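PDB 3VA7: KLLA0E08119p from Kluyveromyces lactis, which probably carboxylates urea at the expense of ATP by way of a biotin cofactor, as the urea carboxylase part of a longer enzyme that also hydrolyses the product. Local coordinates for residues C257-Q260 / V266-E269; E681-F686 / P818-P823; V872-T877 / E912-F917; G1194-E1199 / D1230-I1235. All coordinates share one frame; numbering follows the deposited sequence.

Overall arrangement
Interaction 1 and interaction 4 lie in the protein interior, whereas interaction 2 is partly buried and interaction 3 sits on the surface; no two touch or share an element. Interaction 1 joins neighbouring strands of one hairpin in the biotin carboxylase region, so backbone groups and a bridging water take part. Interaction 4 joins facing sheets of the biotinyl domain by apolar side chains alone. In the carboxyltransferase part, interaction 2 lays a loop tyrosine over a helix, while interaction 3 ties a turn to a helix end through charged and polar groups. Interactions 2 and 3 have centres about 34 Å apart; interactions 1 and 2, the most distant pair, about 74 Å.

Interaction 1 (C257-Q260 / V266-E269)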
# COMPACT_ATOMS: atom_id res chain seq x y z
N CYS A 257 -3.67 -25.26 29.50
CA CYS A 257 -3.48 -23.89 29.10
C CYS A 257 -2.23 -23.37 29.74
O CYS A 257 -2.08 -22.17 30.03
CB CYS A 257 -4.70 -23.06 29.52
SG CYS A 257 -6.29 -23.59 28.73
N SER A 258 -1.29 -24.28 29.93
CA SER A 258 0.02 -23.96 30.50
C SER A 258 0.86 -22.96 29.70
O SER A 258 1.60 -22.18 30.30
CB SER A 258 0.80 -25.25 30.75
OG SER A 258 -0.06 -26.31 31.16
N LEU A 259 0.76 -22.94 28.36
CA LEU A 259 1.67 -22.10 27.56
C LEU A 259 1.24 -20.64 27.58
O LEU A 259 0.58 -20.14 26.67
CB LEU A 259 1.86 -22.66 26.13
CG LEU A 259 2.57 -24.03 26.02
CD1 LEU A 259 2.48 -24.63 24.63
CD2 LEU A 259 4.03 -23.99 26.47
N GLN A 260 1.61 -19.97 28.67
CA GLN A 260 1.23 -18.60 28.95
C GLN A 260 2.49 -17.71 29.04
O GLN A 260 3.52 -18.14 29.52
CB GLN A 260 0.53 -18.54 30.30
CG GLN A 260 -0.83 -19.22 30.38
CD GLN A 260 -1.42 -19.24 31.81
OE1 GLN A 260 -1.31 -18.26 32.57
NE2 GLN A 260 -2.05 -20.35 32.16
N VAL A 266 -1.33 -18.39 25.04
CA VAL A 266 -1.01 -18.31 23.60
C VAL A 266 -1.30 -19.61 22.88
O VAL A 266 -1.78 -19.57 21.74
CB VAL A 266 0.43 -17.77 23.21
CG1 VAL A 266 1.08 -16.97 24.32
CG2 VAL A 266 1.35 -18.86 22.84
N ILE A 267 -1.03 -20.75 23.53
CA ILE A 267 -1.42 -22.05 22.98
C ILE A 267 -2.13 -22.93 23.99
O ILE A 267 -1.68 -23.08 25.15
CB ILE A 267 -0.20 -22.83 22.35
CG1 ILE A 267 0.11 -22.30 20.96
CG2 ILE A 267 -0.43 -24.34 22.25
CD1 ILE A 267 1.42 -21.60 20.90
N GLU A 268 -3.23 -23.55 23.55
CA GLU A 268 -3.97 -24.48 24.39
C GLU A 268 -4.20 -25.79 23.67
O GLU A 268 -4.17 -25.85 22.45
CB GLU A 268 -5.29 -23.86 24.85
CG GLU A 268 -5.20 -22.39 25.24
CD GLU A 268 -5.52 -21.40 24.09
OE1 GLU A 268 -5.81 -21.82 22.94
OE2 GLU A 268 -5.49 -20.18 24.33
N GLU A 269 -4.43 -26.84 24.45
CA GLU A 269 -4.64 -28.19 23.92
C GLU A 269 -5.58 -29.10 24.78
O GLU A 269 -5.77 -28.89 25.98
CB GLU A 269 -3.29 -28.91 23.76
CG GLU A 269 -2.64 -29.35 25.09
CD GLU A 269 -1.34 -30.13 24.84
OE1 GLU A 269 -0.24 -29.73 25.40
OE2 GLU A 269 -1.45 -31.13 24.07
O HOH W 1 -0.41 -24.83 26.67
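Leu259 has CG anti to its carbonyl carbon (chi1 -65°), and Ile267 carries CG2 on the side away from its own nitrogen; with these torsions the two side chains run side by side, Leu259 CD1 3.8 Å from Ile267 CG2. Phe458 of the helix 456-460 packs on both. The backbones are joined in two ways. Val266 N donates to Leu259 O (3.1 Å), pointing almost straight down the carbonyl bond with an N-H...O angle of 155°. A water links the other pair: it accepts from Leu259 N at 2.8 Å and donates to Ile267 O at 2.6 Å, satisfying an amide and a carbonyl that do not meet directly. Within the same strand, which bends in an inverse gamma turn centred on Leu259, Gln260 NE2 reaches back to Cys257 O at 2.8 Å, in the plane of its own amide. Cys257 SG lies along the aliphatic part of Glu268, 3.8 Å from its CG, while the carboxylate of Glu268 goes to Arg367. Together these contacts form a buried antiparallel beta hairpin of strands 249-261 and 264-270, partly linked through water next to an inverse gamma turn, in the ATP-binding region of the biotin carboxylase.

Interaction 2 (E681-F686 / P818-P823); sequences EYIEQF and PKYENP
Tyr820 OH accepts a weak hydrogen bond from Lys819 NZ at 2.9 Å and rests 3.9 Å from Glu684 CG, so that the hydroxyl has Lys819 and a side chain of the helix 680-688 as neighbours. The ring itself carries most of the contact. Ile683 CG2 stands over the middle of one face, 3.4 Å from the centroid of the Tyr820 ring and only 2° off the ring normal, a CH-pi contact in which the methyl is almost equally far from all six ring carbons. Lys819 CG lies against the opposite face, offset toward the rim. Tyr820 holds its ring with CG between its backbone N and carbonyl carbon (chi1 59°), which directs it at the helix. Replacing Tyr820 with an alanine would probably leave the Ile683 methyl without its aromatic partner and open a gap between loop and helix. Gln759 touches Ile683, and Cys669 touches Tyr820, so strands of the same carboxyltransferase region border the contact. Glu684 OE2 and Lys819 NZ remain 5.3 Å apart and form no salt bridge. Between 681-686 and 818-823 no hydrogen bond crosses, and the contact rests mainly on methyl-to-ring packing.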
# COMPACT_ATOMS: atom_id res chain seq x y z
N GLU A 681 17.61 25.54 -33.15
CA GLU A 681 18.68 25.96 -32.22
C GLU A 681 18.44 25.45 -30.81
O GLU A 681 19.39 25.05 -30.11
CB GLU A 681 19.01 27.46 -32.24
CG GLU A 681 17.86 28.44 -32.20
CD GLU A 681 18.31 29.85 -31.73
OE1 GLU A 681 17.60 30.84 -32.09
OE2 GLU A 681 19.37 29.98 -31.03
N TYR A 682 17.17 25.41 -30.40
CA TYR A 682 16.90 24.88 -29.07
C TYR A 682 17.31 23.39 -28.90
O TYR A 682 17.89 23.02 -27.86
CB TYR A 682 15.50 25.19 -28.53
CG TYR A 682 15.46 24.75 -27.11
CD1 TYR A 682 16.15 25.46 -26.12
CD2 TYR A 682 14.82 23.56 -26.75
CE1 TYR A 682 16.17 25.04 -24.81
CE2 TYR A 682 14.84 23.11 -25.41
CZ TYR A 682 15.52 23.86 -24.45
OH TYR A 682 15.53 23.41 -23.15
N ILE A 683 17.03 22.58 -29.93
CA ILE A 683 17.57 21.21 -29.99
C ILE A 683 19.12 21.15 -29.86
O ILE A 683 19.67 20.32 -29.11
CB ILE A 683 17.16 20.48 -31.28
CG1 ILE A 683 15.63 20.58 -31.48
CG2 ILE A 683 17.67 19.05 -31.24
CD1 ILE A 683 15.07 19.82 -32.74
N GLU A 684 19.80 22.01 -30.61
CA GLU A 684 21.24 22.18 -30.42
C GLU A 684 21.55 22.55 -28.99
O GLU A 684 22.32 21.83 -28.34
CB GLU A 684 21.85 23.25 -31.34
CG GLU A 684 21.21 23.36 -32.71
CD GLU A 684 22.04 24.25 -33.65
OE1 GLU A 684 23.14 24.69 -33.20
OE2 GLU A 684 21.60 24.49 -34.81
N GLN A 685 20.97 23.65 -28.49
CA GLN A 685 21.30 24.08 -27.13
C GLN A 685 21.02 22.97 -26.15
O GLN A 685 21.76 22.84 -25.18
CB GLN A 685 20.46 25.24 -26.62
CG GLN A 685 20.27 26.42 -27.52
CD GLN A 685 19.52 27.50 -26.77
OE1 GLN A 685 19.76 27.70 -25.56
NE2 GLN A 685 18.61 28.19 -27.46
N PHE A 686 19.97 22.17 -26.40
CA PHE A 686 19.57 21.09 -25.50
C PHE A 686 20.73 20.16 -25.24
O PHE A 686 20.92 19.74 -24.09
CB PHE A 686 18.35 20.31 -26.02
CG PHE A 686 17.94 19.12 -25.16
CD1 PHE A 686 17.07 19.29 -24.07
CD2 PHE A 686 18.43 17.85 -25.43
CE1 PHE A 686 16.66 18.20 -23.25
CE2 PHE A 686 18.06 16.75 -24.63
CZ PHE A 686 17.14 16.93 -23.54
N PRO A 818 27.81 12.11 -33.71
CA PRO A 818 28.37 13.45 -33.94
C PRO A 818 27.39 14.58 -33.67
O PRO A 818 27.78 15.66 -33.23
CB PRO A 818 28.75 13.45 -35.44
CG PRO A 818 28.21 12.14 -36.02
CD PRO A 818 28.09 11.20 -34.85
N LYS A 819 26.12 14.33 -33.97
CA LYS A 819 25.04 15.31 -33.83
C LYS A 819 23.71 14.58 -33.54
O LYS A 819 23.49 13.44 -33.94
CB LYS A 819 24.94 16.09 -35.14
CG LYS A 819 23.79 17.07 -35.23
CD LYS A 819 23.91 17.96 -36.46
CE LYS A 819 23.33 19.37 -36.21
NZ LYS A 819 21.87 19.48 -36.55
N TYR A 820 22.79 15.23 -32.85
CA TYR A 820 21.48 14.62 -32.62
C TYR A 820 20.92 14.22 -33.97
O TYR A 820 21.15 14.90 -34.97
CB TYR A 820 20.52 15.59 -31.91
CG TYR A 820 20.29 16.84 -32.69
CD1 TYR A 820 19.33 16.89 -33.69
CD2 TYR A 820 21.04 17.99 -32.41
CE1 TYR A 820 19.11 18.10 -34.43
CE2 TYR A 820 20.84 19.19 -33.13
CZ TYR A 820 19.88 19.23 -34.13
OH TYR A 820 19.72 20.40 -34.83
N GLU A 821 20.17 13.13 -33.98
CA GLU A 821 19.55 12.70 -35.19
C GLU A 821 18.04 12.97 -35.13
O GLU A 821 17.50 13.37 -34.09
CB GLU A 821 19.86 11.23 -35.40
CG GLU A 821 19.15 10.33 -34.44
CD GLU A 821 19.57 8.87 -34.56
OE1 GLU A 821 19.17 8.09 -33.67
OE2 GLU A 821 20.30 8.51 -35.54
N ASN A 822 17.36 12.73 -36.26
CA ASN A 822 15.93 12.90 -36.40
C ASN A 822 15.13 11.77 -35.75
O ASN A 822 15.31 10.62 -36.10
CB ASN A 822 15.62 12.95 -37.88
CG ASN A 822 14.23 13.33 -38.16
OD1 ASN A 822 13.31 12.87 -37.51
ND2 ASN A 822 14.05 14.18 -39.14
N PRO A 823 14.23 12.08 -34.81
CA PRO A 823 13.54 10.99 -34.11
C PRO A 823 12.43 10.36 -34.94
O PRO A 823 11.87 9.30 -34.55
CB PRO A 823 12.92 11.68 -32.91
CG PRO A 823 12.74 13.12 -33.32
CD PRO A 823 13.75 13.42 -34.40

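Interaction 3 (V872-T877 / E912-F917)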
# COMPACT_ATOMS: atom_id res chain seq x y z
N VAL A 872 -1.50 -6.88 -33.70
CA VAL A 872 -0.31 -7.46 -33.13
C VAL A 872 -0.68 -8.76 -32.39
O VAL A 872 0.09 -9.71 -32.40
CB VAL A 872 0.42 -6.44 -32.23
CG1 VAL A 872 1.60 -7.05 -31.50
CG2 VAL A 872 0.88 -5.25 -33.06
N GLU A 873 -1.86 -8.84 -31.78
CA GLU A 873 -2.18 -10.08 -31.06
C GLU A 873 -2.42 -11.22 -32.03
O GLU A 873 -2.08 -12.37 -31.76
CB GLU A 873 -3.38 -9.92 -30.12
CG GLU A 873 -3.10 -9.09 -28.83
CD GLU A 873 -4.41 -8.75 -28.09
OE1 GLU A 873 -5.14 -7.79 -28.50
OE2 GLU A 873 -4.72 -9.45 -27.08
N ARG A 874 -3.02 -10.89 -33.15
CA ARG A 874 -3.37 -11.79 -34.20
C ARG A 874 -2.11 -12.37 -34.85
O ARG A 874 -2.06 -13.56 -35.13
CB ARG A 874 -4.11 -10.97 -35.21
CG ARG A 874 -5.17 -11.70 -36.02
CD ARG A 874 -5.65 -10.75 -37.11
NE ARG A 874 -5.95 -11.50 -38.30
CZ ARG A 874 -5.40 -11.32 -39.50
NH1 ARG A 874 -4.50 -10.34 -39.76
NH2 ARG A 874 -5.80 -12.13 -40.46
N HIS A 875 -1.10 -11.55 -35.12
CA HIS A 875 0.14 -12.08 -35.65
C HIS A 875 0.98 -12.68 -34.56
O HIS A 875 2.00 -13.27 -34.85
CB HIS A 875 0.95 -10.99 -36.31
CG HIS A 875 0.32 -10.51 -37.57
ND1 HIS A 875 0.71 -10.97 -38.81
CD2 HIS A 875 -0.70 -9.65 -37.77
CE1 HIS A 875 -0.04 -10.39 -39.73
NE2 HIS A 875 -0.88 -9.57 -39.13
N GLN A 876 0.59 -12.49 -33.31
CA GLN A 876 1.34 -13.06 -32.20
C GLN A 876 2.82 -12.65 -32.32
O GLN A 876 3.70 -13.40 -31.97
CB GLN A 876 1.21 -14.60 -32.18
CG GLN A 876 -0.21 -15.18 -32.15
CD GLN A 876 -0.25 -16.74 -32.38
OE1 GLN A 876 0.27 -17.30 -33.41
NE2 GLN A 876 -0.85 -17.44 -31.42
N THR A 877 3.08 -11.43 -32.77
CA THR A 877 4.43 -11.04 -33.03
C THR A 877 5.37 -11.36 -31.91
O THR A 877 5.12 -10.97 -30.81
CB THR A 877 4.54 -9.50 -33.22
OG1 THR A 877 3.53 -9.03 -34.12
CG2 THR A 877 5.98 -9.14 -33.74
N GLU A 912 -0.28 -2.16 -40.17
CA GLU A 912 -1.11 -0.97 -40.23
C GLU A 912 -2.09 -1.02 -41.38
O GLU A 912 -3.20 -0.51 -41.24
CB GLU A 912 -0.29 0.31 -40.34
CG GLU A 912 -1.12 1.59 -40.49
CD GLU A 912 -1.86 2.02 -39.22
OE1 GLU A 912 -1.46 1.67 -38.12
OE2 GLU A 912 -2.85 2.76 -39.33
N SER A 913 -1.70 -1.63 -42.51
CA SER A 913 -2.59 -1.73 -43.69
C SER A 913 -3.61 -2.84 -43.54
O SER A 913 -4.50 -2.98 -44.38
CB SER A 913 -1.79 -1.91 -44.96
OG SER A 913 -1.16 -3.21 -44.99
N GLU A 914 -3.50 -3.64 -42.47
CA GLU A 914 -4.43 -4.72 -42.28
C GLU A 914 -5.61 -4.31 -41.44
O GLU A 914 -6.57 -5.07 -41.29
CB GLU A 914 -3.73 -5.94 -41.66
CG GLU A 914 -2.71 -6.58 -42.60
CD GLU A 914 -1.71 -7.54 -41.93
OE1 GLU A 914 -2.08 -8.21 -40.90
OE2 GLU A 914 -0.54 -7.63 -42.48
N ILE A 915 -5.55 -3.13 -40.84
CA ILE A 915 -6.64 -2.67 -39.98
C ILE A 915 -7.86 -2.37 -40.87
O ILE A 915 -7.76 -1.56 -41.78
CB ILE A 915 -6.17 -1.41 -39.17
CG1 ILE A 915 -5.12 -1.81 -38.12
CG2 ILE A 915 -7.38 -0.60 -38.60
CD1 ILE A 915 -4.18 -0.68 -37.65
N GLN A 916 -8.98 -3.06 -40.64
CA GLN A 916 -10.21 -2.74 -41.41
C GLN A 916 -11.33 -2.46 -40.43
O GLN A 916 -11.63 -3.30 -39.54
CB GLN A 916 -10.72 -3.87 -42.40
CG GLN A 916 -9.72 -4.91 -42.97
CD GLN A 916 -8.95 -4.51 -44.32
OE1 GLN A 916 -8.60 -3.34 -44.54
NE2 GLN A 916 -8.66 -5.52 -45.16
N PHE A 917 -11.99 -1.32 -40.61
CA PHE A 917 -13.24 -1.08 -39.84
C PHE A 917 -14.01 0.06 -40.47
O PHE A 917 -13.48 0.82 -41.29
CB PHE A 917 -12.98 -0.86 -38.31
CG PHE A 917 -12.33 0.45 -38.01
CD1 PHE A 917 -13.09 1.57 -37.68
CD2 PHE A 917 -10.96 0.60 -38.14
CE1 PHE A 917 -12.48 2.80 -37.46
CE2 PHE A 917 -10.37 1.83 -37.90
CZ PHE A 917 -11.13 2.92 -37.56
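Glu914 reaches across to His875 and Arg874 from the type I turn Glu912-Ile915. From CB its chain leaves with CG anti to the carbonyl carbon (chi1 -66°) and continues extended, passing beside Gln871 of the helix 859-875. CD comes to 3.6 Å from His875 NE2. OE1, at the tip, does the binding: His875 NE2 donates to it (2.5 Å, too short to be read closely at this resolution) with an N-H...O angle of 151°, arriving on the syn lone pair of the carboxylate and nearly in the plane of the imidazole. The same OE1 also meets the edge of the Arg874 guanidinium, 3.4 Å from NH1, in a rather long salt bridge whose two flat groups stand 85° apart. Tyr911 stacks on the His875 ring and probably limits its rotation. Without the carboxylate, as with an alanine here, the His875 N-H and the Arg874 guanidinium would probably lose their shared acceptor. All three residues also touch a crystal neighbour, which may influence this geometry. The arrangement is a His-carboxylate hydrogen bond with an added arginine, joining the C-terminal end of one helix to the turn at the end of helix 901-912 in the carboxyltransferase C and D region.

Interaction 4 (G1194-E1199 / D1230-I1235); sequences GVIIIE and DLVAVI
Val1195 and Ala1233 meet through methyl groups alone, Val1195 CG1 lying 3.8 Å from Ala1233 CB; CG1 is there because it stands anti to its own backbone N (chi1 -174°). The other apolar pair is Ile1196 and Val1232, whose side chains reach for each other tip to tip. Ile1196 CG1 is 3.7 Å from Val1232 CG2, while the still closer approach of Ile1196 CD1 to that methyl is doubtful in the model. Phe1178 and Val1207 pack on Ile1196, Val1207 also touches Val1232, and Leu1170 packs on Val1195, so the contact lies in the mainly apolar space between the two sheets.

No backbone hydrogen bond crosses. The nearest alpha carbons, CA of Val1195 and CA of Ala1233, are 7.6 Å apart, which suits strands of two facing sheets rather than neighbours within one. Each strand is irregular at this point: Val1195 and Ile1196 both oppose Val1207 in a classic beta bulge, and Val1232 and Ala1233 both oppose Leu1170 in another. The bulges turn two successive side chains of each strand toward the other.

Beyond the apolar contact, at the far end of the first strand, Glu1199 forms a salt bridge with Arg945 and hydrogen bonds to Thr1018 and Asn696. These partners are in the carboxyltransferase part; Lys1202, which carries the biotin in this family and lies at the bound biotin here, follows soon after. Apolar packing without directional bonds thus joins the two sheets here, whereas charged and polar bonds probably help to dock the end leading to the biotinyl lysine.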
# COMPACT_ATOMS: atom_id res chain seq x y z
N GLY A 1194 8.31 21.09 15.66
CA GLY A 1194 8.76 21.65 14.40
C GLY A 1194 9.09 23.11 14.52
O GLY A 1194 8.47 23.78 15.30
N VAL A 1195 10.05 23.60 13.73
CA VAL A 1195 10.41 25.04 13.75
C VAL A 1195 10.19 25.70 12.43
O VAL A 1195 9.54 26.75 12.37
CB VAL A 1195 11.87 25.29 14.11
CG1 VAL A 1195 12.13 26.83 14.25
CG2 VAL A 1195 12.29 24.50 15.36
N ILE A 1196 10.78 25.12 11.37
CA ILE A 1196 10.52 25.56 10.00
C ILE A 1196 10.24 24.43 8.98
O ILE A 1196 10.56 23.26 9.21
CB ILE A 1196 11.61 26.50 9.46
CG1 ILE A 1196 12.82 25.69 9.00
CG2 ILE A 1196 11.97 27.55 10.48
CD1 ILE A 1196 13.32 26.09 7.65
N ILE A 1197 9.62 24.79 7.85
CA ILE A 1197 9.33 23.85 6.79
C ILE A 1197 10.01 24.22 5.45
O ILE A 1197 9.99 25.36 4.98
CB ILE A 1197 7.82 23.68 6.60
CG1 ILE A 1197 7.14 23.12 7.86
CG2 ILE A 1197 7.52 22.74 5.50
CD1 ILE A 1197 5.58 23.21 7.77
N ILE A 1198 10.59 23.20 4.82
CA ILE A 1198 11.31 23.34 3.55
C ILE A 1198 10.52 22.49 2.59
O ILE A 1198 9.83 21.56 3.01
CB ILE A 1198 12.82 22.82 3.85
CG1 ILE A 1198 13.64 23.95 4.48
CG2 ILE A 1198 13.58 22.13 2.71
CD1 ILE A 1198 13.33 25.30 3.91
N GLU A 1199 10.55 22.80 1.31
CA GLU A 1199 10.27 21.70 0.36
C GLU A 1199 11.59 21.18 -0.16
O GLU A 1199 12.36 21.93 -0.77
CB GLU A 1199 9.35 22.08 -0.82
CG GLU A 1199 8.94 20.84 -1.66
CD GLU A 1199 8.08 21.18 -2.87
OE1 GLU A 1199 8.30 22.24 -3.53
OE2 GLU A 1199 7.19 20.38 -3.19
N ASP A 1230 23.01 24.32 5.80
CA ASP A 1230 22.80 25.71 6.16
C ASP A 1230 22.10 25.88 7.49
O ASP A 1230 21.25 25.09 7.87
CB ASP A 1230 21.98 26.40 5.10
CG ASP A 1230 22.79 26.80 3.93
OD1 ASP A 1230 23.96 26.38 3.87
OD2 ASP A 1230 22.27 27.53 3.08
N LEU A 1231 22.46 26.94 8.20
CA LEU A 1231 21.79 27.30 9.43
C LEU A 1231 20.43 27.87 9.09
O LEU A 1231 20.31 28.77 8.26
CB LEU A 1231 22.60 28.36 10.19
CG LEU A 1231 22.07 28.79 11.56
CD1 LEU A 1231 22.22 27.67 12.60
CD2 LEU A 1231 22.77 30.04 11.96
N VAL A 1232 19.41 27.37 9.78
CA VAL A 1232 18.02 27.72 9.44
C VAL A 1232 17.22 28.38 10.63
O VAL A 1232 16.36 29.27 10.42
CB VAL A 1232 17.33 26.49 8.83
CG1 VAL A 1232 16.99 25.46 9.89
CG2 VAL A 1232 16.17 26.89 8.08
N ALA A 1233 17.55 27.96 11.85
CA ALA A 1233 17.04 28.60 13.06
C ALA A 1233 18.02 28.46 14.22
O ALA A 1233 18.93 27.60 14.20
CB ALA A 1233 15.70 28.00 13.44
N VAL A 1234 17.81 29.31 15.24
CA VAL A 1234 18.50 29.20 16.53
C VAL A 1234 17.48 29.12 17.65
O VAL A 1234 16.57 29.95 17.72
CB VAL A 1234 19.42 30.40 16.81
CG1 VAL A 1234 20.22 30.14 18.07
CG2 VAL A 1234 20.35 30.66 15.64
N ILE A 1235 17.63 28.13 18.53
CA ILE A 1235 16.81 28.06 19.74
C ILE A 1235 17.67 28.30 21.01
O ILE A 1235 18.68 27.62 21.24
CB ILE A 1235 15.84 26.79 19.80
CG1 ILE A 1235 16.52 25.55 20.36
CG2 ILE A 1235 15.18 26.51 18.44
CD1 ILE A 1235 16.24 25.33 21.84